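Long-range contacts in glutathione reductase (Bartonella henselae, PDB 3O0H), which probably catalyses the reduction of glutathione disulfide to glutathione with NADPH, passing the electrons through a bound FAD and a redox-active disulfide: residues F25-V31 with K50-A55; A42-A47 with G123-V129; G214-T218 with K245-I249. All blocks are in the same frame, centred on the assembly; numbering follows the deposited sequence. Where two conformers were deposited one is given.

Contact 1 of 3, residues F25-V31 with K50-A55; sequences FDFDLFV and KRVAIA. With FAD (flavin-adenine dinucleotide), chain H.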
loop_
_atom_site.group_PDB
_atom_site.type_symbol
_atom_site.label_atom_id
_atom_site.label_comp_id
_atom_site.label_asym_id
_atom_site.label_seq_id
_atom_site.Cartn_x
_atom_site.Cartn_y
_atom_site.Cartn_z
ATOM N N PHE B 25 -44.114 -23.904 -4.203
ATOM C CA PHE B 25 -43.826 -22.494 -3.967
ATOM C C PHE B 25 -43.491 -21.766 -5.239
ATOM O O PHE B 25 -42.989 -22.365 -6.204
ATOM C CB PHE B 25 -42.665 -22.396 -2.978
ATOM C CG PHE B 25 -42.971 -22.989 -1.638
ATOM C CD1 PHE B 25 -43.907 -22.406 -0.817
ATOM C CD2 PHE B 25 -42.356 -24.166 -1.223
ATOM C CE1 PHE B 25 -44.225 -22.959 0.419
ATOM C CE2 PHE B 25 -42.659 -24.712 0.019
ATOM C CZ PHE B 25 -43.581 -24.104 0.839
ATOM N N ASP B 26 -43.748 -20.451 -5.258
ATOM C CA ASP B 26 -43.442 -19.682 -6.447
ATOM C C ASP B 26 -41.936 -19.677 -6.714
ATOM O O ASP B 26 -41.529 -19.703 -7.855
ATOM C CB ASP B 26 -43.924 -18.217 -6.351
ATOM C CG ASP B 26 -45.427 -18.084 -6.225
ATOM O OD1 ASP B 26 -46.164 -18.843 -6.886
ATOM O OD2 ASP B 26 -45.845 -17.227 -5.424
ATOM N N PHE B 27 -41.114 -19.665 -5.673
ATOM C CA PHE B 27 -39.647 -19.651 -5.825
ATOM C C PHE B 27 -38.987 -20.591 -4.824
ATOM O O PHE B 27 -39.530 -20.830 -3.756
ATOM C CB PHE B 27 -39.065 -18.237 -5.626
ATOM C CG PHE B 27 -39.497 -17.276 -6.629
ATOM C CD1 PHE B 27 -38.794 -17.128 -7.819
ATOM C CD2 PHE B 27 -40.640 -16.503 -6.415
ATOM C CE1 PHE B 27 -39.217 -16.197 -8.793
ATOM C CE2 PHE B 27 -41.093 -15.605 -7.413
ATOM C CZ PHE B 27 -40.391 -15.454 -8.582
ATOM N N ASP B 28 -37.798 -21.090 -5.177
ATOM C CA ASP B 28 -36.997 -21.916 -4.256
ATOM C C ASP B 28 -36.423 -21.045 -3.127
ATOM O O ASP B 28 -36.307 -21.481 -1.962
ATOM C CB ASP B 28 -35.834 -22.611 -4.975
ATOM C CG ASP B 28 -36.285 -23.593 -6.049
ATOM O OD1 ASP B 28 -37.244 -24.344 -5.806
ATOM O OD2 ASP B 28 -35.656 -23.579 -7.130
ATOM N N LEU B 29 -36.099 -19.804 -3.492
ATOM C CA LEU B 29 -35.500 -18.838 -2.601
ATOM C C LEU B 29 -35.968 -17.442 -2.959
ATOM O O LEU B 29 -35.897 -17.017 -4.141
ATOM C CB LEU B 29 -33.980 -18.881 -2.734
ATOM C CG LEU B 29 -33.199 -17.855 -1.914
ATOM C CD1 LEU B 29 -33.353 -18.135 -0.427
ATOM C CD2 LEU B 29 -31.736 -17.907 -2.341
ATOM N N PHE B 30 -36.386 -16.717 -1.930
ATOM C CA PHE B 30 -36.742 -15.292 -2.014
ATOM C C PHE B 30 -35.802 -14.543 -1.099
ATOM O O PHE B 30 -35.780 -14.773 0.130
ATOM C CB PHE B 30 -38.186 -15.043 -1.576
ATOM C CG PHE B 30 -38.726 -13.684 -1.916
ATOM C CD1 PHE B 30 -38.313 -12.564 -1.218
ATOM C CD2 PHE B 30 -39.686 -13.532 -2.927
ATOM C CE1 PHE B 30 -38.859 -11.283 -1.488
ATOM C CE2 PHE B 30 -40.201 -12.307 -3.223
ATOM C CZ PHE B 30 -39.790 -11.147 -2.489
ATOM N N VAL B 31 -35.088 -13.587 -1.685
ATOM C CA VAL B 31 -34.115 -12.780 -0.935
ATOM C C VAL B 31 -34.697 -11.389 -0.712
ATOM O O VAL B 31 -35.119 -10.739 -1.669
ATOM C CB VAL B 31 -32.784 -12.716 -1.646
ATOM C CG1 VAL B 31 -31.741 -11.854 -0.844
ATOM C CG2 VAL B 31 -32.253 -14.138 -1.878
ATOM N N LYS B 50 -31.307 -22.679 -9.142
ATOM C CA LYS B 50 -32.545 -22.515 -8.320
ATOM C C LYS B 50 -33.396 -21.391 -8.909
ATOM O O LYS B 50 -32.887 -20.534 -9.634
ATOM C CB LYS B 50 -32.223 -22.168 -6.874
ATOM C CG LYS B 50 -31.328 -23.160 -6.165
ATOM C CD LYS B 50 -31.937 -24.540 -6.100
ATOM C CE LYS B 50 -30.970 -25.516 -5.480
ATOM N NZ LYS B 50 -31.562 -26.884 -5.477
ATOM N N ARG B 51 -34.693 -21.446 -8.638
ATOM C CA ARG B 51 -35.616 -20.375 -9.006
ATOM C C ARG B 51 -35.614 -19.361 -7.858
ATOM O O ARG B 51 -36.000 -19.664 -6.740
ATOM C CB ARG B 51 -37.010 -20.945 -9.257
ATOM C CG ARG B 51 -36.991 -22.122 -10.220
ATOM C CD ARG B 51 -38.349 -22.833 -10.357
ATOM N NE ARG B 51 -38.889 -23.214 -9.053
ATOM C CZ ARG B 51 -40.028 -22.753 -8.531
ATOM N NH1 ARG B 51 -40.808 -21.928 -9.232
ATOM N NH2 ARG B 51 -40.414 -23.150 -7.310
ATOM N N VAL B 52 -35.108 -18.173 -8.125
ATOM C CA VAL B 52 -34.802 -17.208 -7.050
ATOM C C VAL B 52 -35.453 -15.876 -7.412
ATOM O O VAL B 52 -35.522 -15.508 -8.590
ATOM C CB VAL B 52 -33.263 -17.017 -6.932
ATOM C CG1 VAL B 52 -32.925 -16.002 -5.831
ATOM C CG2 VAL B 52 -32.527 -18.349 -6.744
ATOM N N ALA B 53 -35.933 -15.171 -6.411
ATOM C CA ALA B 53 -36.444 -13.808 -6.543
ATOM C C ALA B 53 -35.725 -12.950 -5.537
ATOM O O ALA B 53 -35.277 -13.447 -4.501
ATOM C CB ALA B 53 -37.974 -13.750 -6.278
ATOM N N ILE B 54 -35.585 -11.665 -5.843
ATOM C CA ILE B 54 -34.994 -10.718 -4.904
ATOM C C ILE B 54 -35.871 -9.455 -4.921
ATOM O O ILE B 54 -36.301 -9.002 -5.998
ATOM C CB ILE B 54 -33.514 -10.404 -5.227
ATOM C CG1 ILE B 54 -32.839 -9.586 -4.094
ATOM C CG2 ILE B 54 -33.390 -9.730 -6.658
ATOM C CD1 ILE B 54 -31.279 -9.647 -4.106
ATOM N N ALA B 55 -36.131 -8.922 -3.727
ATOM C CA ALA B 55 -36.876 -7.680 -3.587
ATOM C C ALA B 55 -35.897 -6.613 -3.191
ATOM O O ALA B 55 -35.105 -6.818 -2.262
ATOM C CB ALA B 55 -38.021 -7.808 -2.538
HETATM P PA FAD H . -27.248 -3.389 2.587
HETATM O O1A FAD H . -27.520 -2.162 3.402
HETATM O O2A FAD H . -26.091 -3.256 1.634
HETATM O O5B FAD H . -28.529 -3.878 1.767
HETATM C C5B FAD H . -29.834 -3.945 2.301
HETATM C C4B FAD H . -30.763 -3.664 1.138
HETATM O O4B FAD H . -32.096 -4.042 1.444
HETATM C C3B FAD H . -30.815 -2.197 0.727
HETATM O O3B FAD H . -30.573 -2.070 -0.678
HETATM C C2B FAD H . -32.225 -1.757 1.070
HETATM O O2B FAD H . -32.706 -0.817 0.139
HETATM C C1B FAD H . -33.019 -3.015 0.965
HETATM N N9A FAD H . -34.172 -3.271 1.843
HETATM C C8A FAD H . -34.236 -3.155 3.200
HETATM N N7A FAD H . -35.423 -3.629 3.609
HETATM C C5A FAD H . -36.103 -4.050 2.501
HETATM C C6A FAD H . -37.305 -4.682 2.324
HETATM N N6A FAD H . -38.137 -4.958 3.340
HETATM N N1A FAD H . -37.702 -5.017 1.053
HETATM C C2A FAD H . -36.870 -4.755 -0.010
HETATM N N3A FAD H . -35.664 -4.161 0.163
HETATM C C4A FAD H . -35.293 -3.866 1.417
HETATM N N1 FAD H . -18.507 -0.970 4.991
HETATM C C2 FAD H . -17.218 -1.327 4.653
HETATM O O2 FAD H . -16.821 -2.520 4.667
HETATM N N3 FAD H . -16.352 -0.374 4.286
HETATM C C4 FAD H . -16.703 0.963 4.195
HETATM O O4 FAD H . -15.834 1.753 3.804
HETATM C C4X FAD H . -18.004 1.334 4.535
HETATM N N5 FAD H . -18.423 2.634 4.451
HETATM C C5X FAD H . -19.748 2.932 4.763
HETATM C C6 FAD H . -20.145 4.256 4.689
HETATM C C7 FAD H . -21.456 4.615 4.974
HETATM C C7M FAD H . -21.845 6.078 4.862
HETATM C C8 FAD H . -22.371 3.643 5.330
HETATM C C8M FAD H . -23.796 4.013 5.685
HETATM C C9 FAD H . -21.972 2.316 5.434
HETATM C C9A FAD H . -20.649 1.958 5.153
HETATM N N10 FAD H . -20.205 0.650 5.231
HETATM C C10 FAD H . -18.909 0.340 4.905
HETATM C "C1'" FAD H . -21.090 -0.457 5.651
HETATM C "C2'" FAD H . -21.681 -1.240 4.506
HETATM O "O2'" FAD H . -22.464 -0.364 3.717
HETATM C "C3'" FAD H . -22.546 -2.329 5.084
HETATM O "O3'" FAD H . -21.899 -3.079 6.096
HETATM C "C4'" FAD H . -23.096 -3.205 3.979
HETATM O "O4'" FAD H . -23.789 -2.374 3.044
HETATM C "C5'" FAD H . -24.070 -4.236 4.536
HETATM O "O5'" FAD H . -24.538 -5.109 3.484
HETATM P P FAD H . -26.001 -5.736 3.689
HETATM O O1P FAD H . -26.271 -6.752 2.602
HETATM O O2P FAD H . -26.122 -6.291 5.092
HETATM O O3P FAD H . -27.061 -4.558 3.670
#

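Contact 2 of 3, residues A42-A47 with G123-V129; sequences ARLAGA and GLQNSNV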
loop_
_atom_site.group_PDB
_atom_site.type_symbol
_atom_site.label_atom_id
_atom_site.label_comp_id
_atom_site.label_asym_id
_atom_site.label_seq_id
_atom_site.Cartn_x
_atom_site.Cartn_y
_atom_site.Cartn_z
ATOM N N ALA B 42 -28.229 -14.271 -3.811
ATOM C CA ALA B 42 -29.193 -14.497 -4.876
ATOM C C ALA B 42 -28.536 -14.904 -6.195
ATOM O O ALA B 42 -29.021 -15.835 -6.842
ATOM C CB ALA B 42 -30.058 -13.272 -5.090
ATOM N N ARG B 43 -27.457 -14.213 -6.589
ATOM C CA ARG B 43 -26.760 -14.506 -7.866
ATOM C C ARG B 43 -26.195 -15.908 -7.808
ATOM O O ARG B 43 -26.346 -16.678 -8.781
ATOM C CB ARG B 43 -25.657 -13.484 -8.188
ATOM C CG ARG B 43 -24.790 -13.824 -9.434
ATOM C CD ARG B 43 -23.825 -12.645 -9.809
ATOM N NE ARG B 43 -22.870 -12.349 -8.743
ATOM C CZ ARG B 43 -21.757 -13.042 -8.473
ATOM N NH1 ARG B 43 -20.981 -12.661 -7.466
ATOM N NH2 ARG B 43 -21.385 -14.088 -9.201
ATOM N N LEU B 44 -25.608 -16.277 -6.663
ATOM C CA LEU B 44 -24.987 -17.581 -6.543
ATOM C C LEU B 44 -26.044 -18.707 -6.580
ATOM O O LEU B 44 -25.836 -19.698 -7.248
ATOM C CB LEU B 44 -24.171 -17.724 -5.270
ATOM C CG LEU B 44 -22.865 -16.949 -5.154
ATOM C CD1 LEU B 44 -22.346 -17.157 -3.704
ATOM C CD2 LEU B 44 -21.850 -17.427 -6.191
ATOM N N ALA B 45 -27.138 -18.543 -5.850
ATOM C CA ALA B 45 -28.209 -19.526 -5.847
ATOM C C ALA B 45 -28.806 -19.691 -7.242
ATOM O O ALA B 45 -29.157 -20.791 -7.652
ATOM C CB ALA B 45 -29.323 -19.138 -4.848
ATOM N N GLY B 46 -28.979 -18.576 -7.941
ATOM C CA GLY B 46 -29.557 -18.607 -9.287
ATOM C C GLY B 46 -28.642 -19.335 -10.228
ATOM O O GLY B 46 -29.097 -20.140 -11.051
ATOM N N ALA B 47 -27.341 -19.100 -10.078
ATOM C CA ALA B 47 -26.356 -19.793 -10.907
ATOM C C ALA B 47 -26.355 -21.290 -10.634
ATOM O O ALA B 47 -26.024 -22.064 -11.526
ATOM C CB ALA B 47 -24.920 -19.191 -10.713
ATOM N N GLY B 123 -25.867 -8.985 -13.238
ATOM C CA GLY B 123 -25.388 -10.217 -12.591
ATOM C C GLY B 123 -26.538 -11.043 -12.064
ATOM O O GLY B 123 -26.561 -12.258 -12.217
ATOM N N LEU B 124 -27.510 -10.377 -11.470
ATOM C CA LEU B 124 -28.723 -11.050 -10.970
ATOM C C LEU B 124 -29.477 -11.662 -12.122
ATOM O O LEU B 124 -29.892 -12.816 -12.082
ATOM C CB LEU B 124 -29.630 -10.070 -10.254
ATOM C CG LEU B 124 -29.150 -9.524 -8.926
ATOM C CD1 LEU B 124 -29.969 -8.326 -8.430
ATOM C CD2 LEU B 124 -29.147 -10.650 -7.885
ATOM N N GLN B 125 -29.613 -10.904 -13.196
ATOM C CA GLN B 125 -30.410 -11.352 -14.337
ATOM C C GLN B 125 -29.733 -12.427 -15.144
ATOM O O GLN B 125 -30.431 -13.282 -15.668
ATOM C CB GLN B 125 -30.805 -10.151 -15.206
ATOM C CG GLN B 125 -31.695 -9.200 -14.365
ATOM C CD GLN B 125 -32.071 -7.914 -15.075
ATOM O OE1 GLN B 125 -31.350 -7.428 -15.966
ATOM N NE2 GLN B 125 -33.242 -7.376 -14.703
ATOM N N ASN B 126 -28.392 -12.400 -15.224
ATOM C CA ASN B 126 -27.619 -13.483 -15.860
ATOM C C ASN B 126 -27.855 -14.812 -15.146
ATOM O O ASN B 126 -27.752 -15.874 -15.766
ATOM C CB ASN B 126 -26.081 -13.279 -15.819
ATOM C CG ASN B 126 -25.583 -12.113 -16.632
ATOM O OD1 ASN B 126 -26.206 -11.656 -17.597
ATOM N ND2 ASN B 126 -24.390 -11.627 -16.242
ATOM N N SER B 127 -28.098 -14.748 -13.833
ATOM C CA SER B 127 -28.416 -15.922 -13.032
ATOM C C SER B 127 -29.905 -16.208 -12.930
ATOM O O SER B 127 -30.305 -16.955 -12.035
ATOM C CB SER B 127 -27.930 -15.722 -11.592
ATOM O OG SER B 127 -26.537 -15.784 -11.565
ATOM N N ASN B 128 -30.698 -15.574 -13.810
ATOM C CA ASN B 128 -32.163 -15.764 -13.933
ATOM C C ASN B 128 -32.930 -15.354 -12.674
ATOM O O ASN B 128 -34.068 -15.730 -12.512
ATOM C CB ASN B 128 -32.500 -17.204 -14.333
ATOM C CG ASN B 128 -31.741 -17.642 -15.579
ATOM O OD1 ASN B 128 -31.114 -18.706 -15.602
ATOM N ND2 ASN B 128 -31.750 -16.786 -16.607
ATOM N N VAL B 129 -32.333 -14.534 -11.821
ATOM C CA VAL B 129 -33.037 -14.078 -10.634
ATOM C C VAL B 129 -34.097 -13.043 -11.033
ATOM O O VAL B 129 -33.766 -12.097 -11.769
ATOM C CB VAL B 129 -32.041 -13.439 -9.654
ATOM C CG1 VAL B 129 -32.778 -12.848 -8.411
ATOM C CG2 VAL B 129 -30.995 -14.482 -9.255
#

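Contact 3 of 3, residues G214-T218 with K245-I249; sequences GVKTT and KGISI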
loop_
_atom_site.group_PDB
_atom_site.type_symbol
_atom_site.label_atom_id
_atom_site.label_comp_id
_atom_site.label_asym_id
_atom_site.label_seq_id
_atom_site.Cartn_x
_atom_site.Cartn_y
_atom_site.Cartn_z
ATOM N N GLY B 214 -12.723 22.610 1.555
ATOM C CA GLY B 214 -12.685 24.033 1.926
ATOM C C GLY B 214 -13.830 24.466 2.854
ATOM O O GLY B 214 -14.057 25.662 3.036
ATOM N N VAL B 215 -14.562 23.510 3.400
ATOM C CA VAL B 215 -15.707 23.788 4.257
ATOM C C VAL B 215 -15.249 23.981 5.694
ATOM O O VAL B 215 -14.458 23.196 6.210
ATOM C CB VAL B 215 -16.716 22.622 4.199
ATOM C CG1 VAL B 215 -17.930 22.899 5.016
ATOM C CG2 VAL B 215 -17.068 22.281 2.740
ATOM N N LYS B 216 -15.717 25.043 6.350
ATOM C CA LYS B 216 -15.454 25.190 7.771
ATOM C C LYS B 216 -16.214 24.138 8.555
ATOM O O LYS B 216 -17.455 24.138 8.585
ATOM C CB LYS B 216 -15.787 26.609 8.260
ATOM C CG LYS B 216 -15.557 26.833 9.784
ATOM C CD LYS B 216 -14.080 26.853 10.205
ATOM C CE LYS B 216 -13.909 26.540 11.746
ATOM N NZ LYS B 216 -13.867 25.044 12.109
ATOM N N THR B 217 -15.478 23.260 9.232
ATOM C CA THR B 217 -16.045 21.994 9.714
ATOM C C THR B 217 -15.941 21.913 11.228
ATOM O O THR B 217 -14.880 22.179 11.802
ATOM C CB THR B 217 -15.342 20.801 9.058
ATOM O OG1 THR B 217 -15.476 20.901 7.627
ATOM C CG2 THR B 217 -15.906 19.426 9.568
ATOM N N THR B 218 -17.052 21.585 11.870
ATOM C CA THR B 218 -17.087 21.297 13.308
ATOM C C THR B 218 -17.621 19.876 13.537
ATOM O O THR B 218 -18.643 19.482 12.961
ATOM C CB THR B 218 -17.970 22.252 14.056
ATOM O OG1 THR B 218 -17.525 23.606 13.824
ATOM C CG2 THR B 218 -17.871 22.012 15.619
ATOM N N LYS B 245 -5.099 21.026 11.609
ATOM C CA LYS B 245 -5.381 21.557 10.270
ATOM C C LYS B 245 -6.594 22.459 10.202
ATOM O O LYS B 245 -6.810 23.079 9.154
ATOM C CB LYS B 245 -5.489 20.461 9.214
ATOM C CG LYS B 245 -6.645 19.510 9.362
ATOM C CD LYS B 245 -6.565 18.487 8.186
ATOM C CE LYS B 245 -7.298 17.211 8.509
ATOM N NZ LYS B 245 -7.183 16.171 7.444
ATOM N N GLY B 246 -7.366 22.550 11.293
ATOM C CA GLY B 246 -8.429 23.556 11.362
ATOM C C GLY B 246 -9.859 23.045 11.559
ATOM O O GLY B 246 -10.821 23.828 11.479
ATOM N N ILE B 247 -10.013 21.757 11.817
ATOM C CA ILE B 247 -11.323 21.190 12.145
ATOM C C ILE B 247 -11.522 21.410 13.656
ATOM O O ILE B 247 -10.615 21.182 14.458
ATOM C CB ILE B 247 -11.390 19.689 11.790
ATOM C CG1 ILE B 247 -11.172 19.467 10.299
ATOM C CG2 ILE B 247 -12.753 19.057 12.207
ATOM C CD1 ILE B 247 -11.167 17.989 9.903
ATOM N N SER B 248 -12.689 21.903 14.017
ATOM C CA SER B 248 -13.070 22.077 15.401
ATOM C C SER B 248 -13.709 20.805 15.885
ATOM O O SER B 248 -14.623 20.320 15.269
ATOM C CB SER B 248 -14.104 23.193 15.515
ATOM O OG SER B 248 -13.486 24.418 15.261
ATOM N N ILE B 249 -13.207 20.264 16.985
ATOM C CA ILE B 249 -13.781 19.097 17.591
ATOM C C ILE B 249 -14.203 19.467 19.000
ATOM O O ILE B 249 -13.396 19.907 19.832
ATOM C CB ILE B 249 -12.806 17.907 17.608
ATOM C CG1 ILE B 249 -12.271 17.602 16.204
ATOM C CG2 ILE B 249 -13.515 16.714 18.221
ATOM C CD1 ILE B 249 -11.299 16.290 16.144
HETATM O O HOH W 1 -12.590 23.389 8.989
#

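Contact 1 of 3, residues F25-V31 with K50-A55
The methyl group of A53 sits over the middle of the F27 ring. Its CB lies 3.5 Å from the ring centroid and 3° off the normal, a CH-pi contact. The same CB meets F30 CD2 at 3.8 Å, so one alanine serves two phenylalanines. F30, with CG anti to its backbone N (chi1 -167°), lays its ring along the second strand, so that CE1 reaches the A55 methyl. Y132 of strand 130-132 also packs on F27, F30 and A53. On the other face of the sheet L29 and V52 lie side by side, and V31 CG1 touches I54 CD1. A42 and A45 of helix 36-47 cover that aliphatic layer.

The pairing is parallel, with L29, F30 and V31 opposite V52, A53 and I54. The two strands and helix 36-47 form the first beta-alpha-beta unit of the FAD-binding Rossmann-type domain. A55 O, at the end of the second strand, lies 3.5 Å from FAD C2A in the adenine. Three backbone bonds step along the strands: A53 N to L29 O, V31 N to A53 O, and A55 N to V31 O.

Before them the chain turns at D28, and R51 O takes both D28 N and L29 N. The D28 carboxylate answers R51 N: OD2 accepts it at 2.8 Å by a nearly straight bond (173°), on the anti side but well out of the carboxylate plane. At the outer edge the R51 guanidinium stands almost perpendicular to that carboxylate, and their salt bridge is long. R51 NH2 bonds F25 O at 2.9 Å, while NH1 makes a weak bond to D26 O.

Contact 2 of 3, residues A42-A47 with G123-V129
S127 points its hydroxyl at the flank of helix 36-47. OG donates to R43 O over 2.9 Å. With OG anti to its own carbonyl carbon (chi1 -71°), the hydroxyl is turned to the R43 carbonyl. R43 O is also the acceptor for A47 N in the helix. The two donors come to it from opposite faces of the carbonyl plane, and the hydroxyl is tilted 25° from that plane.

The aliphatic part of R43 runs past the same serine. CG lies 3.4 Å from S127 OG, and CG and CD both pass close to G123 O. The A47 methyl approaches the hydroxyl from the next turn of the helix. G46 brings its bare backbone against the S127 carbonyl: G46 CA is 3.3 Å from S127 O, a CA-H...O contact. The backbones come close here, 4.7 Å between the CA atoms of G46 and S127.

Deeper in, A42 meets two branched side chains. Its CB touches L124 CD2 at 3.9 Å and packs more loosely on V129 CG1. V129 CG2 lies against the A42 carbonyl, 3.4 Å from its O. V31, V52 and I54 of the neighbouring sheet touch A42 as well.

Helix 102-126 ends here in a Schellman motif. N128, with positive phi, is its C-prime residue; N128 N bonds Q125 O and V129 N bonds L124 O. This turn sets S127 and V129 on the helix 36-47 side of the loop that leads to strand 130-132. Carbon thus meets backbone carbonyls as well as other carbon, and the buried S127 hydroxyl donates to a carbonyl that also serves its own helix.

Contact 3 of 3, residues G214-T218 with K245-I249
T217 O accepts S248 N at 3.1 Å, in the carbonyl plane and nearly straight (164°). This bond opens the parallel pairing of strands 216-220 and 248-250. Helix 232-245 links the two, so the contact closes a beta-alpha-beta unit. It belongs to the second Rossmann-type domain of the chain, the one that binds NADPH in this family. Strand 248-250 is the outermost strand on its side of the four-stranded parallel sheet.

T218 stands opposite S248, and T218 CA makes a CA-H...O contact with S248 O at 3.3 Å. T218 OG1 and CG2 also lie against S248 CB. Among the side chains before this pair, T217 and I247 run side by side and point the same way, with their CG2 methyls 4.1 Å apart. N208 and H211 of helix 201-212 pack on I247, and A207 packs on T217.

K216 reaches across above the backbone. Its chain leaves anti to the backbone N (chi1 179°), then bends at chi2 and again at chi4. The bends curl the ammonium group back over the strand. In one of two conformers of S248, NZ donates to OG at 3.2 Å; the other conformer leaves this bond doubtful. NZ also makes weak bonds to G246 O and to T217 O, the carbonyl that holds S248 N.

G214 and G246 are each the first residue past a helix. Both have positive phi and close that helix in a Schellman motif, which turns the chain into the strand. On the T217 side chain, OG1 donates back to V215 O at 2.9 Å. It comes from well above that carbonyl plane. One water completes the join: it accepts a bond from T217 N at 2.9 Å and donates to G246 O at 3.1 Å.

Contacts 1 and 2 belong together. Their centres are 10 Å apart, and helix 36-47 of contact 2 is the crossover between the two strands of contact 1. They touch directly, as where I54 CG2 packs on V129 CG1. Contact 2 is mainly buried; contact 1 has a buried sheet layer and an exposed end at R51. Contact 3 lies about 35 Å from both, between nearest atoms. Like contact 1 it joins parallel strands of a beta-alpha-beta unit, but it buries less surface, at a sheet edge. Contact 1 combines aromatic packing with polar groups bonded mainly to backbone atoms; contact 2 has one serine hydroxyl on a helix carbonyl; contact 3 uses a lysine and a water.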